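Local coordinates for protein carbohydrate kinase, FGGY (Novosphingobium aromaticivorans, PDB 3H6E) that probably phosphorylates a sugar or related polyol at the expense of ATP, as other carbohydrate kinases of the FGGY family do, at residues I9-K15 with T71-H77; K19-W23 with D424-L430; L48-G54 with W152-W156. All coordinates share one frame; numbering follows the deposited sequence.

Contact 1: I9-K15 with T71-H77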
ATOM      1  N   ILE A   9      -1.352  21.590   2.490  1.00 40.45           N
ATOM      2  CA  ILE A   9      -0.701  21.053   1.302  1.00 41.55           C
ATOM      3  C   ILE A   9      -0.151  19.649   1.538  1.00 41.37           C
ATOM      4  O   ILE A   9       0.590  19.407   2.494  1.00 39.12           O
ATOM      5  CB  ILE A   9       0.450  21.960   0.834  1.00 39.87           C
ATOM      6  CG1 ILE A   9      -0.082  23.344   0.452  1.00 43.05           C
ATOM      7  CG2 ILE A   9       1.190  21.317  -0.332  1.00 38.95           C
ATOM      8  CD1 ILE A   9       0.997  24.404   0.285  1.00 42.70           C
ATOM      9  N   VAL A  10      -0.518  18.724   0.659  1.00 40.39           N
ATOM     10  CA  VAL A  10      -0.032  17.357   0.751  1.00 39.94           C
ATOM     11  C   VAL A  10       0.960  17.061  -0.368  1.00 40.20           C
ATOM     12  O   VAL A  10       0.669  17.284  -1.542  1.00 40.11           O
ATOM     13  CB  VAL A  10      -1.186  16.345   0.667  1.00 41.86           C
ATOM     14  CG1 VAL A  10      -0.673  14.943   0.949  1.00 39.59           C
ATOM     15  CG2 VAL A  10      -2.304  16.724   1.637  1.00 39.45           C
ATOM     16  N   ILE A  11       2.137  16.566   0.001  1.00 39.52           N
ATOM     17  CA  ILE A  11       3.122  16.131  -0.983  1.00 39.69           C
ATOM     18  C   ILE A  11       3.176  14.609  -1.024  1.00 38.70           C
ATOM     19  O   ILE A  11       3.604  13.970  -0.064  1.00 35.75           O
ATOM     20  CB  ILE A  11       4.517  16.705  -0.689  1.00 36.89           C
ATOM     21  CG1 ILE A  11       4.680  16.952   0.809  1.00 37.58           C
ATOM     22  CG2 ILE A  11       4.724  18.005  -1.437  1.00 40.79           C
ATOM     23  CD1 ILE A  11       5.830  17.879   1.152  1.00 39.96           C
ATOM     24  N   ASP A  12       2.724  14.033  -2.133  1.00 38.00           N
ATOM     25  CA  ASP A  12       2.662  12.584  -2.272  1.00 38.44           C
ATOM     26  C   ASP A  12       3.668  12.095  -3.299  1.00 38.88           C
ATOM     27  O   ASP A  12       3.352  11.958  -4.480  1.00 39.95           O
ATOM     28  CB  ASP A  12       1.255  12.135  -2.664  1.00 40.53           C
ATOM     29  CG  ASP A  12       1.066  10.638  -2.530  1.00 38.75           C
ATOM     30  OD1 ASP A  12       2.077   9.907  -2.554  1.00 37.57           O
ATOM     31  OD2 ASP A  12      -0.093  10.193  -2.398  1.00 41.92           O
ATOM     32  N   LEU A  13       4.878  11.823  -2.831  1.00 36.62           N
ATOM     33  CA  LEU A  13       5.957  11.396  -3.702  1.00 38.11           C
ATOM     34  C   LEU A  13       6.004   9.873  -3.804  1.00 38.56           C
ATOM     35  O   LEU A  13       6.878   9.216  -3.237  1.00 33.33           O
ATOM     36  CB  LEU A  13       7.269  11.981  -3.189  1.00 39.53           C
ATOM     37  CG  LEU A  13       7.063  13.486  -2.976  1.00 39.16           C
ATOM     38  CD1 LEU A  13       7.967  14.054  -1.904  1.00 37.58           C
ATOM     39  CD2 LEU A  13       7.210  14.252  -4.285  1.00 37.30           C
ATOM     40  N   GLY A  14       5.040   9.322  -4.535  1.00 38.06           N
ATOM     41  CA  GLY A  14       4.932   7.888  -4.708  1.00 37.54           C
ATOM     42  C   GLY A  14       5.989   7.336  -5.643  1.00 36.91           C
ATOM     43  O   GLY A  14       6.934   8.033  -6.017  1.00 36.64           O
ATOM     44  N   LYS A  15       5.820   6.078  -6.032  1.00 34.56           N
ATOM     45  CA  LYS A  15       6.831   5.401  -6.830  1.00 37.64           C
ATOM     46  C   LYS A  15       6.755   5.757  -8.313  1.00 38.13           C
ATOM     47  O   LYS A  15       7.783   5.956  -8.958  1.00 39.71           O
ATOM     48  CB  LYS A  15       6.757   3.885  -6.633  1.00 35.45           C
ATOM     49  CG  LYS A  15       7.987   3.146  -7.133  1.00 34.77           C
ATOM     50  CD  LYS A  15       9.263   3.889  -6.756  1.00 35.49           C
ATOM     51  CE  LYS A  15      10.499   3.021  -6.960  1.00 34.89           C
ATOM     52  NZ  LYS A  15      10.560   2.437  -8.330  1.00 35.73           N
ATOM     53  N   THR A  71      -0.387  24.266   7.207  1.00 42.25           N
ATOM     54  CA  THR A  71       0.135  22.919   7.415  1.00 38.03           C
ATOM     55  C   THR A  71       0.515  22.228   6.108  1.00 39.10           C
ATOM     56  O   THR A  71      -0.199  22.325   5.108  1.00 38.43           O
ATOM     57  CB  THR A  71      -0.880  22.023   8.162  1.00 39.23           C
ATOM     58  OG1 THR A  71      -1.140  22.562   9.464  1.00 42.93           O
ATOM     59  CG2 THR A  71      -0.337  20.614   8.312  1.00 35.63           C
ATOM     60  N   ILE A  72       1.652  21.539   6.129  1.00 38.55           N
ATOM     61  CA  ILE A  72       2.030  20.625   5.060  1.00 38.74           C
ATOM     62  C   ILE A  72       2.216  19.229   5.647  1.00 37.05           C
ATOM     63  O   ILE A  72       2.811  19.071   6.714  1.00 35.21           O
ATOM     64  CB  ILE A  72       3.348  21.034   4.387  1.00 37.90           C
ATOM     65  CG1 ILE A  72       3.276  22.469   3.874  1.00 37.96           C
ATOM     66  CG2 ILE A  72       3.685  20.082   3.248  1.00 37.00           C
ATOM     67  CD1 ILE A  72       4.591  22.953   3.297  1.00 40.82           C
ATOM     68  N   VAL A  73       1.701  18.218   4.957  1.00 37.07           N
ATOM     69  CA  VAL A  73       1.897  16.837   5.381  1.00 34.19           C
ATOM     70  C   VAL A  73       2.445  15.973   4.246  1.00 34.91           C
ATOM     71  O   VAL A  73       1.845  15.888   3.178  1.00 35.56           O
ATOM     72  CB  VAL A  73       0.614  16.226   5.973  1.00 34.71           C
ATOM     73  CG1 VAL A  73      -0.617  16.805   5.298  1.00 34.82           C
ATOM     74  CG2 VAL A  73       0.652  14.701   5.877  1.00 34.48           C
ATOM     75  N   PRO A  74       3.604  15.339   4.483  1.00 34.31           N
ATOM     76  CA  PRO A  74       4.363  14.551   3.505  1.00 33.19           C
ATOM     77  C   PRO A  74       3.864  13.118   3.399  1.00 31.67           C
ATOM     78  O   PRO A  74       3.446  12.536   4.397  1.00 31.00           O
ATOM     79  CB  PRO A  74       5.788  14.550   4.081  1.00 30.76           C
ATOM     80  CG  PRO A  74       5.744  15.441   5.310  1.00 32.36           C
ATOM     81  CD  PRO A  74       4.326  15.451   5.757  1.00 31.08           C
ATOM     82  N   VAL A  75       3.916  12.562   2.192  1.00 33.24           N
ATOM     83  CA  VAL A  75       3.522  11.181   1.944  1.00 30.98           C
ATOM     84  C   VAL A  75       4.536  10.526   1.012  1.00 31.40           C
ATOM     85  O   VAL A  75       4.888  11.088  -0.026  1.00 33.71           O
ATOM     86  CB  VAL A  75       2.130  11.094   1.295  1.00 32.38           C
ATOM     87  CG1 VAL A  75       1.793   9.650   0.957  1.00 31.89           C
ATOM     88  CG2 VAL A  75       1.077  11.694   2.209  1.00 32.51           C
ATOM     89  N   GLY A  76       5.005   9.341   1.384  1.00 28.30           N
ATOM     90  CA  GLY A  76       6.010   8.654   0.595  1.00 28.36           C
ATOM     91  C   GLY A  76       5.721   7.184   0.383  1.00 28.28           C
ATOM     92  O   GLY A  76       5.198   6.504   1.266  1.00 27.29           O
ATOM     93  N   HIS A  77       6.052   6.694  -0.803  1.00 27.89           N
ATOM     94  CA  HIS A  77       5.989   5.271  -1.066  1.00 29.96           C
ATOM     95  C   HIS A  77       6.981   4.563  -0.143  1.00 29.39           C
ATOM     96  O   HIS A  77       7.917   5.182   0.374  1.00 27.44           O
ATOM     97  CB  HIS A  77       6.322   4.987  -2.531  1.00 30.50           C
ATOM     98  CG  HIS A  77       7.775   5.141  -2.858  1.00 31.09           C
ATOM     99  ND1 HIS A  77       8.692   4.135  -2.652  1.00 29.78           N
ATOM    100  CD2 HIS A  77       8.469   6.182  -3.378  1.00 32.26           C
ATOM    101  CE1 HIS A  77       9.890   4.549  -3.025  1.00 30.63           C
ATOM    102  NE2 HIS A  77       9.782   5.787  -3.470  1.00 31.64           N
TER
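Five backbone hydrogen bonds, from Ile9 N on Thr71 O to Leu13 N on Val75 O, pair strand 9-13 with strand 71-76 as parallel neighbours within the mixed sheet of the actin-like ATPase fold. Ile11 is bonded through both its N and its O: the N gives a long bond to Val73 O (3.3 Å) and the O takes a short one from Val75 N (2.7 Å). On the face of Val10 and Asp12, Val75 spreads its two methyls. CG2 meets Val10 CG1 at 3.9 Å, while CG1, anti to the backbone N (chi1 176°), is carried against the carboxylate of Asp12, 3.5 Å from OD1. On the other face Ile11 CD1 reaches Ile72 CG2 at 3.7 Å. Helix 50-63 backs this side, with Leu57 on Ile11 and Thr53 on Leu13, whereas Ala429 touches Val73 on the first face. After strand 9-13 comes the glycine-containing turn that probably corresponds to the phosphate-binding hairpin of relatives. There Lys15, its NZ salt-bridged to Asp95, bends across His77. Its CD sits over one imidazole face, 3.9 Å from the centroid, while Leu13 O lies at the ring edge, 3.4 Å from His77 CD2.

Contact 2: K19-W23 with D424-L430; sequences KVSLW and DVSFGAL
Trp23, the last residue of strand 17-23, lays its indole against Leu430 and Phe427, which come from the far end of the sequence to close over the N-terminal sheet of this actin-like fold. This is the tightly packed half of the contact. Leu430 lays both methyls on one side of the indole: CD1 stands over the five-membered ring, 4.0 Å from its centroid and 13° off the normal, while CD2 sits at the rim, 3.4 Å from CE3. Phe427 closes the outer end, its CB 3.8 Å from Trp23 CH2; Trp23 CZ3 lies at the edge of the phenyl ring, and the two ring planes are inclined at 46°. A nearly straight bond from NE1 to Ser21 OG (3.0 Å, 162°), in the plane of the indole, probably helps fix its rotation. That hydroxyl is in turn hydrogen-bonded to Val10 O of the adjoining strand. Asp424 marks the change of character: OD2 lies at the indole edge and accepts from Ser426 N (3.0 Å), which meets it from above the carboxylate plane, an Asx turn that braces the type I turn from Asp424 to Phe427. Toward solvent the packing thins. Lys19, extended beyond CG, crosses the exposed Val425 at about a right angle, and its NZ merely passes CG1 at 3.9 Å. The ammonium also stops 4.7 Å short of Asp424 OD1, which has a long, weak ion pair with Arg32. No hydrogen bond joins the two segments, so the join probably depends on apolar burial of the indole against a turn held by its own hydrogen bonds; any attraction between Lys19 and Asp424 is probably weak and offset by the like charge of nearby Arg32.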
ATOM      1  N   LYS A  19       2.676  13.767  -6.586  1.00 42.87           N
ATOM      2  CA  LYS A  19       1.557  14.697  -6.626  1.00 42.60           C
ATOM      3  C   LYS A  19       1.633  15.712  -5.493  1.00 42.16           C
ATOM      4  O   LYS A  19       1.800  15.348  -4.332  1.00 41.25           O
ATOM      5  CB  LYS A  19       0.235  13.933  -6.523  1.00 44.05           C
ATOM      6  CG  LYS A  19       0.219  12.604  -7.263  1.00 47.04           C
ATOM      7  CD  LYS A  19      -1.176  11.991  -7.269  1.00 50.19           C
ATOM      8  CE  LYS A  19      -1.270  10.829  -8.252  1.00 48.61           C
ATOM      9  NZ  LYS A  19      -2.673  10.351  -8.432  1.00 42.96           N
ATOM     10  N   VAL A  20       1.509  16.987  -5.839  1.00 44.02           N
ATOM     11  CA  VAL A  20       1.369  18.034  -4.839  1.00 41.86           C
ATOM     12  C   VAL A  20      -0.048  18.586  -4.913  1.00 44.55           C
ATOM     13  O   VAL A  20      -0.559  18.861  -5.999  1.00 45.15           O
ATOM     14  CB  VAL A  20       2.390  19.161  -5.041  1.00 42.78           C
ATOM     15  CG1 VAL A  20       2.241  20.209  -3.948  1.00 41.68           C
ATOM     16  CG2 VAL A  20       3.804  18.595  -5.056  1.00 41.41           C
ATOM     17  N   SER A  21      -0.683  18.742  -3.756  1.00 41.59           N
ATOM     18  CA  SER A  21      -2.100  19.078  -3.719  1.00 43.57           C
ATOM     19  C   SER A  21      -2.451  20.145  -2.687  1.00 45.50           C
ATOM     20  O   SER A  21      -1.920  20.155  -1.577  1.00 43.59           O
ATOM     21  CB  SER A  21      -2.924  17.816  -3.464  1.00 44.99           C
ATOM     22  OG  SER A  21      -2.438  17.096  -2.345  1.00 45.55           O
ATOM     23  N   LEU A  22      -3.366  21.035  -3.063  1.00 48.07           N
ATOM     24  CA  LEU A  22      -3.805  22.120  -2.193  1.00 46.03           C
ATOM     25  C   LEU A  22      -5.262  21.933  -1.793  1.00 46.00           C
ATOM     26  O   LEU A  22      -6.137  21.843  -2.651  1.00 47.71           O
ATOM     27  CB  LEU A  22      -3.637  23.461  -2.901  1.00 49.68           C
ATOM     28  CG  LEU A  22      -4.066  24.704  -2.122  1.00 50.43           C
ATOM     29  CD1 LEU A  22      -3.035  25.065  -1.059  1.00 48.20           C
ATOM     30  CD2 LEU A  22      -4.287  25.863  -3.076  1.00 51.30           C
ATOM     31  N   TRP A  23      -5.519  21.888  -0.489  1.00 46.14           N
ATOM     32  CA  TRP A  23      -6.861  21.616   0.018  1.00 47.48           C
ATOM     33  C   TRP A  23      -7.370  22.732   0.926  1.00 47.53           C
ATOM     34  O   TRP A  23      -6.590  23.543   1.428  1.00 47.59           O
ATOM     35  CB  TRP A  23      -6.876  20.290   0.784  1.00 45.57           C
ATOM     36  CG  TRP A  23      -6.415  19.118  -0.030  1.00 45.88           C
ATOM     37  CD1 TRP A  23      -5.156  18.892  -0.506  1.00 41.91           C
ATOM     38  CD2 TRP A  23      -7.210  18.003  -0.453  1.00 45.17           C
ATOM     39  NE1 TRP A  23      -5.121  17.713  -1.208  1.00 42.55           N
ATOM     40  CE2 TRP A  23      -6.367  17.145  -1.188  1.00 43.24           C
ATOM     41  CE3 TRP A  23      -8.553  17.648  -0.284  1.00 44.14           C
ATOM     42  CZ2 TRP A  23      -6.822  15.956  -1.752  1.00 43.16           C
ATOM     43  CZ3 TRP A  23      -9.002  16.466  -0.846  1.00 43.54           C
ATOM     44  CH2 TRP A  23      -8.139  15.635  -1.572  1.00 42.31           C
ATOM     45  N   ASP A 424      -9.356  11.691  -4.364  1.00 40.89           N
ATOM     46  CA  ASP A 424      -7.956  11.794  -4.745  1.00 40.86           C
ATOM     47  C   ASP A 424      -7.108  10.973  -3.786  1.00 41.00           C
ATOM     48  O   ASP A 424      -7.344  10.965  -2.577  1.00 40.53           O
ATOM     49  CB  ASP A 424      -7.477  13.243  -4.760  1.00 41.62           C
ATOM     50  CG  ASP A 424      -6.029  13.367  -5.207  1.00 45.40           C
ATOM     51  OD1 ASP A 424      -5.774  13.297  -6.432  1.00 44.93           O
ATOM     52  OD2 ASP A 424      -5.149  13.533  -4.332  1.00 42.94           O
ATOM     53  N   VAL A 425      -6.117  10.285  -4.337  1.00 41.21           N
ATOM     54  CA  VAL A 425      -5.296   9.361  -3.568  1.00 42.10           C
ATOM     55  C   VAL A 425      -4.676  10.006  -2.323  1.00 43.05           C
ATOM     56  O   VAL A 425      -4.323   9.309  -1.368  1.00 44.62           O
ATOM     57  CB  VAL A 425      -4.184   8.751  -4.451  1.00 42.06           C
ATOM     58  CG1 VAL A 425      -3.011   9.714  -4.577  1.00 40.98           C
ATOM     59  CG2 VAL A 425      -3.731   7.416  -3.890  1.00 46.15           C
ATOM     60  N   SER A 426      -4.565  11.332  -2.326  1.00 42.57           N
ATOM     61  CA  SER A 426      -3.862  12.049  -1.258  1.00 41.91           C
ATOM     62  C   SER A 426      -4.755  12.539  -0.110  1.00 39.35           C
ATOM     63  O   SER A 426      -4.261  13.133   0.853  1.00 37.25           O
ATOM     64  CB  SER A 426      -3.074  13.236  -1.835  1.00 41.91           C
ATOM     65  OG  SER A 426      -2.021  12.807  -2.685  1.00 41.29           O
ATOM     66  N   PHE A 427      -6.059  12.293  -0.199  1.00 39.09           N
ATOM     67  CA  PHE A 427      -6.978  12.815   0.810  1.00 36.96           C
ATOM     68  C   PHE A 427      -6.618  12.381   2.226  1.00 36.98           C
ATOM     69  O   PHE A 427      -6.596  13.201   3.146  1.00 34.52           O
ATOM     70  CB  PHE A 427      -8.429  12.428   0.517  1.00 36.41           C
ATOM     71  CG  PHE A 427      -9.354  12.668   1.680  1.00 35.12           C
ATOM     72  CD1 PHE A 427      -9.662  13.959   2.079  1.00 34.91           C
ATOM     73  CD2 PHE A 427      -9.893  11.606   2.388  1.00 33.71           C
ATOM     74  CE1 PHE A 427     -10.499  14.188   3.153  1.00 33.95           C
ATOM     75  CE2 PHE A 427     -10.733  11.828   3.464  1.00 34.25           C
ATOM     76  CZ  PHE A 427     -11.037  13.123   3.845  1.00 33.36           C
ATOM     77  N   GLY A 428      -6.349  11.090   2.395  1.00 35.35           N
ATOM     78  CA  GLY A 428      -6.115  10.513   3.706  1.00 31.43           C
ATOM     79  C   GLY A 428      -5.367  11.401   4.678  1.00 30.78           C
ATOM     80  O   GLY A 428      -5.764  11.539   5.831  1.00 32.31           O
ATOM     81  N   ALA A 429      -4.280  12.005   4.212  1.00 31.27           N
ATOM     82  CA  ALA A 429      -3.415  12.811   5.068  1.00 31.61           C
ATOM     83  C   ALA A 429      -4.149  13.937   5.802  1.00 33.60           C
ATOM     84  O   ALA A 429      -3.797  14.280   6.926  1.00 33.84           O
ATOM     85  CB  ALA A 429      -2.254  13.368   4.265  1.00 32.00           C
ATOM     86  N   LEU A 430      -5.159  14.520   5.166  1.00 33.14           N
ATOM     87  CA  LEU A 430      -5.952  15.565   5.807  1.00 32.14           C
ATOM     88  C   LEU A 430      -6.466  15.118   7.171  1.00 33.78           C
ATOM     89  O   LEU A 430      -6.506  15.902   8.121  1.00 34.85           O
ATOM     90  CB  LEU A 430      -7.131  15.963   4.921  1.00 33.88           C
ATOM     91  CG  LEU A 430      -6.911  17.093   3.914  1.00 35.62           C
ATOM     92  CD1 LEU A 430      -5.671  16.864   3.067  1.00 34.98           C
ATOM     93  CD2 LEU A 430      -8.143  17.257   3.039  1.00 39.37           C
TER

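Contact 3: L48-G54 with W152-W156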
ATOM      1  N   LEU A  48      16.103   6.916  -6.637  1.00 39.50           N
ATOM      2  CA  LEU A  48      15.044   7.908  -6.516  1.00 40.45           C
ATOM      3  C   LEU A  48      15.681   9.271  -6.753  1.00 43.41           C
ATOM      4  O   LEU A  48      16.734   9.574  -6.192  1.00 41.93           O
ATOM      5  CB  LEU A  48      14.414   7.856  -5.125  1.00 40.26           C
ATOM      6  CG  LEU A  48      13.208   6.936  -4.916  1.00 37.91           C
ATOM      7  CD1 LEU A  48      13.227   5.760  -5.878  1.00 38.21           C
ATOM      8  CD2 LEU A  48      13.150   6.463  -3.469  1.00 32.00           C
ATOM      9  N   ASP A  49      15.059  10.086  -7.595  1.00 43.82           N
ATOM     10  CA  ASP A  49      15.641  11.373  -7.949  1.00 44.36           C
ATOM     11  C   ASP A  49      15.294  12.436  -6.916  1.00 44.89           C
ATOM     12  O   ASP A  49      14.429  13.278  -7.148  1.00 47.05           O
ATOM     13  CB  ASP A  49      15.181  11.814  -9.337  1.00 48.28           C
ATOM     14  CG  ASP A  49      16.066  12.894  -9.927  1.00 51.01           C
ATOM     15  OD1 ASP A  49      16.857  13.497  -9.167  1.00 49.46           O
ATOM     16  OD2 ASP A  49      15.971  13.136 -11.150  1.00 51.78           O
ATOM     17  N   ALA A  50      15.984  12.394  -5.781  1.00 44.48           N
ATOM     18  CA  ALA A  50      15.723  13.312  -4.677  1.00 44.68           C
ATOM     19  C   ALA A  50      16.050  14.770  -5.006  1.00 46.26           C
ATOM     20  O   ALA A  50      15.198  15.644  -4.851  1.00 46.71           O
ATOM     21  CB  ALA A  50      16.469  12.864  -3.419  1.00 41.84           C
ATOM     22  N   PRO A  51      17.285  15.040  -5.459  1.00 48.02           N
ATOM     23  CA  PRO A  51      17.656  16.435  -5.721  1.00 48.51           C
ATOM     24  C   PRO A  51      16.653  17.101  -6.652  1.00 47.49           C
ATOM     25  O   PRO A  51      16.173  18.199  -6.373  1.00 49.04           O
ATOM     26  CB  PRO A  51      19.013  16.312  -6.427  1.00 46.72           C
ATOM     27  CG  PRO A  51      19.541  14.983  -6.024  1.00 47.31           C
ATOM     28  CD  PRO A  51      18.344  14.099  -5.863  1.00 46.60           C
ATOM     29  N   ASP A  52      16.329  16.416  -7.743  1.00 46.38           N
ATOM     30  CA  ASP A  52      15.492  16.977  -8.790  1.00 45.82           C
ATOM     31  C   ASP A  52      14.032  17.130  -8.367  1.00 47.82           C
ATOM     32  O   ASP A  52      13.379  18.113  -8.715  1.00 50.47           O
ATOM     33  CB  ASP A  52      15.595  16.118 -10.048  1.00 45.84           C
ATOM     34  CG  ASP A  52      14.871  16.723 -11.222  1.00 48.20           C
ATOM     35  OD1 ASP A  52      15.197  17.869 -11.599  1.00 48.43           O
ATOM     36  OD2 ASP A  52      13.984  16.042 -11.775  1.00 49.64           O
ATOM     37  N   THR A  53      13.516  16.155  -7.629  1.00 45.82           N
ATOM     38  CA  THR A  53      12.145  16.239  -7.142  1.00 45.45           C
ATOM     39  C   THR A  53      12.012  17.395  -6.160  1.00 46.63           C
ATOM     40  O   THR A  53      10.990  18.088  -6.130  1.00 46.78           O
ATOM     41  CB  THR A  53      11.693  14.934  -6.470  1.00 43.70           C
ATOM     42  OG1 THR A  53      11.545  13.916  -7.467  1.00 43.51           O
ATOM     43  CG2 THR A  53      10.363  15.135  -5.761  1.00 40.37           C
ATOM     44  N   GLY A  54      13.057  17.600  -5.363  1.00 44.28           N
ATOM     45  CA  GLY A  54      13.106  18.715  -4.437  1.00 43.60           C
ATOM     46  C   GLY A  54      12.907  20.025  -5.171  1.00 46.76           C
ATOM     47  O   GLY A  54      12.249  20.936  -4.672  1.00 47.41           O
ATOM     48  N   TRP A 152      11.730   7.446   3.450  1.00 25.78           N
ATOM     49  CA  TRP A 152      11.516   8.303   2.286  1.00 25.35           C
ATOM     50  C   TRP A 152      10.510   9.424   2.552  1.00 28.34           C
ATOM     51  O   TRP A 152      10.776  10.591   2.265  1.00 29.05           O
ATOM     52  CB  TRP A 152      11.070   7.433   1.111  1.00 26.64           C
ATOM     53  CG  TRP A 152      10.708   8.155  -0.157  1.00 29.02           C
ATOM     54  CD1 TRP A 152       9.514   8.096  -0.818  1.00 29.19           C
ATOM     55  CD2 TRP A 152      11.554   9.012  -0.937  1.00 29.66           C
ATOM     56  NE1 TRP A 152       9.563   8.865  -1.953  1.00 30.86           N
ATOM     57  CE2 TRP A 152      10.802   9.439  -2.049  1.00 31.22           C
ATOM     58  CE3 TRP A 152      12.869   9.461  -0.800  1.00 30.69           C
ATOM     59  CZ2 TRP A 152      11.321  10.298  -3.014  1.00 33.35           C
ATOM     60  CZ3 TRP A 152      13.381  10.313  -1.760  1.00 33.52           C
ATOM     61  CH2 TRP A 152      12.609  10.723  -2.851  1.00 32.78           C
ATOM     62  N   ALA A 153       9.358   9.071   3.110  1.00 27.18           N
ATOM     63  CA  ALA A 153       8.324  10.053   3.405  1.00 27.12           C
ATOM     64  C   ALA A 153       8.840  11.146   4.342  1.00 28.91           C
ATOM     65  O   ALA A 153       8.616  12.337   4.112  1.00 27.03           O
ATOM     66  CB  ALA A 153       7.106   9.368   4.005  1.00 26.03           C
ATOM     67  N   GLN A 154       9.529  10.732   5.402  1.00 27.87           N
ATOM     68  CA  GLN A 154      10.048  11.669   6.393  1.00 28.32           C
ATOM     69  C   GLN A 154      11.191  12.492   5.827  1.00 29.39           C
ATOM     70  O   GLN A 154      11.500  13.570   6.338  1.00 29.56           O
ATOM     71  CB  GLN A 154      10.505  10.933   7.657  1.00 26.47           C
ATOM     72  CG  GLN A 154       9.366  10.483   8.543  1.00 26.44           C
ATOM     73  CD  GLN A 154       8.366   9.624   7.796  1.00 26.52           C
ATOM     74  OE1 GLN A 154       7.212  10.009   7.620  1.00 26.20           O
ATOM     75  NE2 GLN A 154       8.814   8.462   7.330  1.00 25.38           N
ATOM     76  N   TYR A 155      11.825  11.985   4.775  1.00 29.13           N
ATOM     77  CA  TYR A 155      12.952  12.697   4.187  1.00 31.02           C
ATOM     78  C   TYR A 155      12.494  14.063   3.713  1.00 33.08           C
ATOM     79  O   TYR A 155      13.213  15.058   3.823  1.00 35.35           O
ATOM     80  CB  TYR A 155      13.571  11.938   3.013  1.00 28.78           C
ATOM     81  CG  TYR A 155      14.437  12.849   2.183  1.00 32.04           C
ATOM     82  CD1 TYR A 155      15.699  13.220   2.622  1.00 34.04           C
ATOM     83  CD2 TYR A 155      13.976  13.386   0.987  1.00 33.88           C
ATOM     84  CE1 TYR A 155      16.491  14.075   1.881  1.00 35.82           C
ATOM     85  CE2 TYR A 155      14.763  14.242   0.237  1.00 33.39           C
ATOM     86  CZ  TYR A 155      16.020  14.582   0.690  1.00 35.79           C
ATOM     87  OH  TYR A 155      16.818  15.431  -0.043  1.00 41.02           O
ATOM     88  N   TRP A 156      11.281  14.100   3.186  1.00 31.10           N
ATOM     89  CA  TRP A 156      10.746  15.320   2.622  1.00 32.84           C
ATOM     90  C   TRP A 156      10.322  16.292   3.711  1.00 32.75           C
ATOM     91  O   TRP A 156      10.359  17.504   3.518  1.00 35.70           O
ATOM     92  CB  TRP A 156       9.613  14.985   1.654  1.00 33.58           C
ATOM     93  CG  TRP A 156      10.136  14.207   0.499  1.00 34.72           C
ATOM     94  CD1 TRP A 156       9.942  12.881   0.239  1.00 32.30           C
ATOM     95  CD2 TRP A 156      11.003  14.696  -0.531  1.00 36.81           C
ATOM     96  NE1 TRP A 156      10.613  12.522  -0.905  1.00 33.26           N
ATOM     97  CE2 TRP A 156      11.274  13.619  -1.396  1.00 36.02           C
ATOM     98  CE3 TRP A 156      11.567  15.945  -0.812  1.00 36.68           C
ATOM     99  CZ2 TRP A 156      12.082  13.753  -2.527  1.00 36.80           C
ATOM    100  CZ3 TRP A 156      12.369  16.076  -1.930  1.00 38.53           C
ATOM    101  CH2 TRP A 156      12.620  14.985  -2.773  1.00 37.85           C
TER
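Leu48 and Trp152 make the CH-pi part of this contact: CD2 of Leu48 stands over the six-membered ring, 3.9 Å from its centroid and 9° off the normal. Trp156 NE1 lies over the rim of the opposite face. The tryptophans, with Tyr155 CD2 over a face of Trp156, fill the space between two helix segments whose axes come no closer than 12.5 Å and cross at -47°. Apolar contacts follow along helix 50-63. Ala50 CB lies at the edge of Trp152 (CZ3, 4.3 Å), and Thr53 CG2 touches Trp156 CH2 at 3.7 Å. A polar atom also meets this ring: Ala50 O lies at its edge, 3.4 Å from CH2. A serine in place of Trp156 would probably open a gap beside Thr53 and Gly54 and take away the support behind Trp152. No hydrogen bond crosses the contact; Asp49 N-caps its own helix, OD1 accepting from Asp52 N, and Trp152 NE1 is bonded to Leu13 O. The start of helix 50-63 thus meets helix 152-159 through the rings of Trp152, Tyr155 and Trp156, with Leu13 of strand 9-13 touching Thr53 and Trp156, and Leu89 of strand 88-89 touching Ala50 and Tyr155.

In the fold
Contact 1 is the hub: the centres of contacts 2 and 3 lie about 8 and 10 Å from its own, but about 17 Å from each other, with nearest atoms about 7 Å apart. Strand 9-13 joins contact 2 through backbone pairing, Asp12 N to Lys19 O at 2.7 Å, and contact 3 through Leu13 O, 3.0 Å from Trp152 NE1. The sheet separates them: Leu430 and Ala429 pack on the face of Val10 and Val73, Trp156 against Leu13 on the other. The active site is inferred from the family: Asp12 and the turn after it probably correspond to the phosphate-binding hairpin of relatives, and Ser426 of contact 2 reaches Asp12 by a weak hydrogen bond.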